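Local atomic coordinates of hypothetical protein AGR_pAT_315 (Agrobacterium tumefaciens str. C58, PDB entry 1VQY), a protein that is of unknown function but belongs to the NIPSNAP family, whose members share the dimeric alpha-beta barrel type of fold. Residues W67-L72 with E77-L82. Residues are numbered along the deposited sequence; the frame is centred on the assembly and turned at random.
Sequences WGYASL and ERRGKL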
ATOM      1  N   TRP B  67      -3.114  -1.758 -23.741  1.00 18.78           N
ATOM      2  CA  TRP B  67      -3.962  -1.413 -24.882  1.00 17.50           C
ATOM      3  C   TRP B  67      -3.587  -0.062 -25.431  1.00 17.31           C
ATOM      4  O   TRP B  67      -3.494   0.899 -24.663  1.00 17.05           O
ATOM      5  CB  TRP B  67      -5.417  -1.378 -24.453  1.00 16.78           C
ATOM      6  CG  TRP B  67      -5.907  -2.715 -23.960  1.00 17.93           C
ATOM      7  CD1 TRP B  67      -5.880  -3.164 -22.683  1.00 17.57           C
ATOM      8  CD2 TRP B  67      -6.470  -3.778 -24.749  1.00 15.36           C
ATOM      9  NE1 TRP B  67      -6.403  -4.432 -22.615  1.00 20.63           N
ATOM     10  CE2 TRP B  67      -6.771  -4.835 -23.867  1.00 20.09           C
ATOM     11  CE3 TRP B  67      -6.746  -3.936 -26.112  1.00 16.70           C
ATOM     12  CZ2 TRP B  67      -7.365  -6.030 -24.296  1.00 18.76           C
ATOM     13  CZ3 TRP B  67      -7.309  -5.124 -26.547  1.00 17.86           C
ATOM     14  CH2 TRP B  67      -7.618  -6.160 -25.643  1.00 17.85           C
ATOM     15  N   GLY B  68      -3.392   0.005 -26.760  1.00 16.46           N
ATOM     16  CA  GLY B  68      -3.038   1.229 -27.451  1.00 15.29           C
ATOM     17  C   GLY B  68      -4.293   1.929 -27.931  1.00 16.50           C
ATOM     18  O   GLY B  68      -5.205   1.270 -28.451  1.00 15.51           O
ATOM     19  N   TYR B  69      -4.352   3.252 -27.735  1.00 15.82           N
ATOM     20  CA  TYR B  69      -5.440   4.080 -28.254  1.00 16.03           C
ATOM     21  C   TYR B  69      -4.914   5.392 -28.829  1.00 17.66           C
ATOM     22  O   TYR B  69      -3.808   5.838 -28.494  1.00 18.87           O
ATOM     23  CB  TYR B  69      -6.465   4.403 -27.171  1.00 15.52           C
ATOM     24  CG  TYR B  69      -7.221   3.234 -26.613  1.00 14.03           C
ATOM     25  CD1 TYR B  69      -8.290   2.670 -27.305  1.00 15.57           C
ATOM     26  CD2 TYR B  69      -6.897   2.708 -25.376  1.00 17.66           C
ATOM     27  CE1 TYR B  69      -9.004   1.600 -26.786  1.00 12.35           C
ATOM     28  CE2 TYR B  69      -7.596   1.638 -24.847  1.00 16.75           C
ATOM     29  CZ  TYR B  69      -8.654   1.090 -25.554  1.00 16.40           C
ATOM     30  OH  TYR B  69      -9.342   0.022 -25.010  1.00 15.59           O
ATOM     31  N   ALA B  70      -5.710   6.011 -29.692  1.00 18.33           N
ATOM     32  CA  ALA B  70      -5.306   7.261 -30.339  1.00 20.88           C
ATOM     33  C   ALA B  70      -5.522   8.460 -29.420  1.00 21.37           C
ATOM     34  O   ALA B  70      -4.729   9.412 -29.424  1.00 23.32           O
ATOM     35  CB  ALA B  70      -6.062   7.454 -31.662  1.00 21.09           C
ATOM     36  N   SER B  71      -6.609   8.407 -28.652  1.00 21.41           N
ATOM     37  CA  SER B  71      -6.949   9.435 -27.668  1.00 21.63           C
ATOM     38  C   SER B  71      -7.776   8.801 -26.550  1.00 22.56           C
ATOM     39  O   SER B  71      -8.151   7.618 -26.644  1.00 23.53           O
ATOM     40  CB  SER B  71      -7.743  10.557 -28.324  1.00 20.76           C
ATOM     41  OG  SER B  71      -9.038  10.108 -28.690  1.00 21.04           O
ATOM     42  N   LEU B  72      -8.067   9.565 -25.500  1.00 22.29           N
ATOM     43  CA  LEU B  72      -8.881   9.034 -24.408  1.00 23.04           C
ATOM     44  C   LEU B  72     -10.369   8.983 -24.758  1.00 23.26           C
ATOM     45  O   LEU B  72     -11.093   8.151 -24.207  1.00 21.62           O
ATOM     46  CB  LEU B  72      -8.646   9.796 -23.103  1.00 23.85           C
ATOM     47  CG  LEU B  72      -7.328   9.459 -22.369  1.00 25.06           C
ATOM     48  CD1 LEU B  72      -7.127  10.371 -21.177  1.00 27.87           C
ATOM     49  CD2 LEU B  72      -7.259   8.002 -21.919  1.00 24.42           C
ATOM     50  N   GLU B  77     -14.990   5.762 -26.581  1.00 21.34           N
ATOM     51  CA  GLU B  77     -15.822   5.283 -27.662  1.00 23.51           C
ATOM     52  C   GLU B  77     -15.764   3.759 -27.805  1.00 22.51           C
ATOM     53  O   GLU B  77     -16.796   3.099 -27.896  1.00 21.74           O
ATOM     54  CB  GLU B  77     -15.400   5.931 -28.971  1.00 23.01           C
ATOM     55  CG  GLU B  77     -16.230   5.466 -30.154  1.00 27.59           C
ATOM     56  CD  GLU B  77     -16.184   6.425 -31.332  1.00 30.87           C
ATOM     57  OE1 GLU B  77     -15.226   7.245 -31.403  1.00 42.08           O
ATOM     58  OE2 GLU B  77     -17.114   6.349 -32.182  1.00 36.94           O
ATOM     59  N   ARG B  78     -14.546   3.221 -27.818  1.00 22.96           N
ATOM     60  CA  ARG B  78     -14.309   1.796 -28.072  1.00 21.49           C
ATOM     61  C   ARG B  78     -14.672   0.926 -26.863  1.00 22.00           C
ATOM     62  O   ARG B  78     -15.196  -0.191 -27.006  1.00 21.62           O
ATOM     63  CB  ARG B  78     -12.859   1.587 -28.481  1.00 20.11           C
ATOM     64  CG  ARG B  78     -12.575   2.035 -29.891  1.00 20.26           C
ATOM     65  CD  ARG B  78     -11.095   2.309 -30.102  1.00 23.01           C
ATOM     66  NE  ARG B  78     -10.768   2.574 -31.505  1.00 21.61           N
ATOM     67  CZ  ARG B  78     -10.625   1.636 -32.433  1.00 21.13           C
ATOM     68  NH1 ARG B  78     -10.788   0.355 -32.134  1.00 25.41           N
ATOM     69  NH2 ARG B  78     -10.330   1.979 -33.676  1.00 23.49           N
ATOM     70  N   ARG B  79     -14.423   1.445 -25.670  1.00 21.22           N
ATOM     71  CA  ARG B  79     -14.804   0.725 -24.472  1.00 21.25           C
ATOM     72  C   ARG B  79     -16.321   0.689 -24.333  1.00 20.74           C
ATOM     73  O   ARG B  79     -16.877  -0.287 -23.814  1.00 21.80           O
ATOM     74  CB  ARG B  79     -14.109   1.300 -23.235  1.00 20.48           C
ATOM     75  CG  ARG B  79     -12.647   0.881 -23.148  1.00 20.82           C
ATOM     76  CD  ARG B  79     -12.046   1.091 -21.771  1.00 22.62           C
ATOM     77  NE  ARG B  79     -12.682   0.260 -20.731  1.00 25.72           N
ATOM     78  CZ  ARG B  79     -12.408  -1.028 -20.494  1.00 23.80           C
ATOM     79  NH1 ARG B  79     -11.509  -1.695 -21.220  1.00 25.62           N
ATOM     80  NH2 ARG B  79     -13.059  -1.658 -19.528  1.00 21.97           N
ATOM     81  N   GLY B  80     -16.988   1.723 -24.838  1.00 20.77           N
ATOM     82  CA  GLY B  80     -18.460   1.767 -24.858  1.00 20.51           C
ATOM     83  C   GLY B  80     -19.088   0.800 -25.850  1.00 20.53           C
ATOM     84  O   GLY B  80     -20.164   0.254 -25.595  1.00 19.22           O
ATOM     85  N   LYS B  81     -18.427   0.615 -26.997  1.00 20.94           N
ATOM     86  CA  LYS B  81     -18.841  -0.397 -27.986  1.00 20.86           C
ATOM     87  C   LYS B  81     -18.671  -1.786 -27.403  1.00 20.18           C
ATOM     88  O   LYS B  81     -19.475  -2.674 -27.658  1.00 20.63           O
ATOM     89  CB  LYS B  81     -18.022  -0.300 -29.287  1.00 20.57           C
ATOM     90  CG  LYS B  81     -18.391   0.869 -30.189  1.00 22.66           C
ATOM     91  N   LEU B  82     -17.613  -1.979 -26.623  1.00 20.17           N
ATOM     92  CA  LEU B  82     -17.359  -3.290 -26.035  1.00 20.53           C
ATOM     93  C   LEU B  82     -18.437  -3.625 -24.994  1.00 20.95           C
ATOM     94  O   LEU B  82     -18.973  -4.724 -24.985  1.00 20.98           O
ATOM     95  CB  LEU B  82     -15.962  -3.347 -25.422  1.00 19.83           C
ATOM     96  CG  LEU B  82     -15.617  -4.663 -24.741  1.00 19.68           C
ATOM     97  CD1 LEU B  82     -15.614  -5.824 -25.743  1.00 18.23           C
ATOM     98  CD2 LEU B  82     -14.285  -4.547 -24.007  1.00 19.51           C
TER
HETATM   99  O   HOH W   1      -8.707  -1.026 -22.683  1.00 15.19           O
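Tyr69 reaches from the end of strand 62-69 to helix 72-84 and meets two arginines of that helix, Arg78 and Arg79. The CD methylene of Arg78 meets one edge of the ring. This CD sits near the ring plane, 4.0 Å from Tyr69 CD1 and as far from CE1. The two side chains run past each other in opposite directions, and the guanidinium plane is turned 56° from the ring. The Arg78 chain is extended from CG to NE and takes the guanidinium away from this edge. Its NE forms a salt bridge with Asp74 OD2, one turn back on the same helix.

Arg79 comes to the hydroxyl end of the tyrosine and crosses it at about a right angle. Its CG lies 3.9 Å from Tyr69 OH. The chain then bends about its CG-CD bond (chi3 64°), and the guanidinium reaches a water. This water bonds to Tyr69 OH at 2.6 Å and accepts a bond from Arg79 NH1 at 3.2 Å.

The contact joins the end of strand 62-69 to helix 72-84, the next helix in the chain, in this ferredoxin-like fold. Leu46 of helix 27-46 and Ile14 of strand 14-22 also touch the buried tyrosine. No direct hydrogen bond links the two segments, so van der Waals packing and one water join them. The water gives the phenol oxygen of the buried tyrosine a polar partner, and probably steadies the bent Arg79 chain.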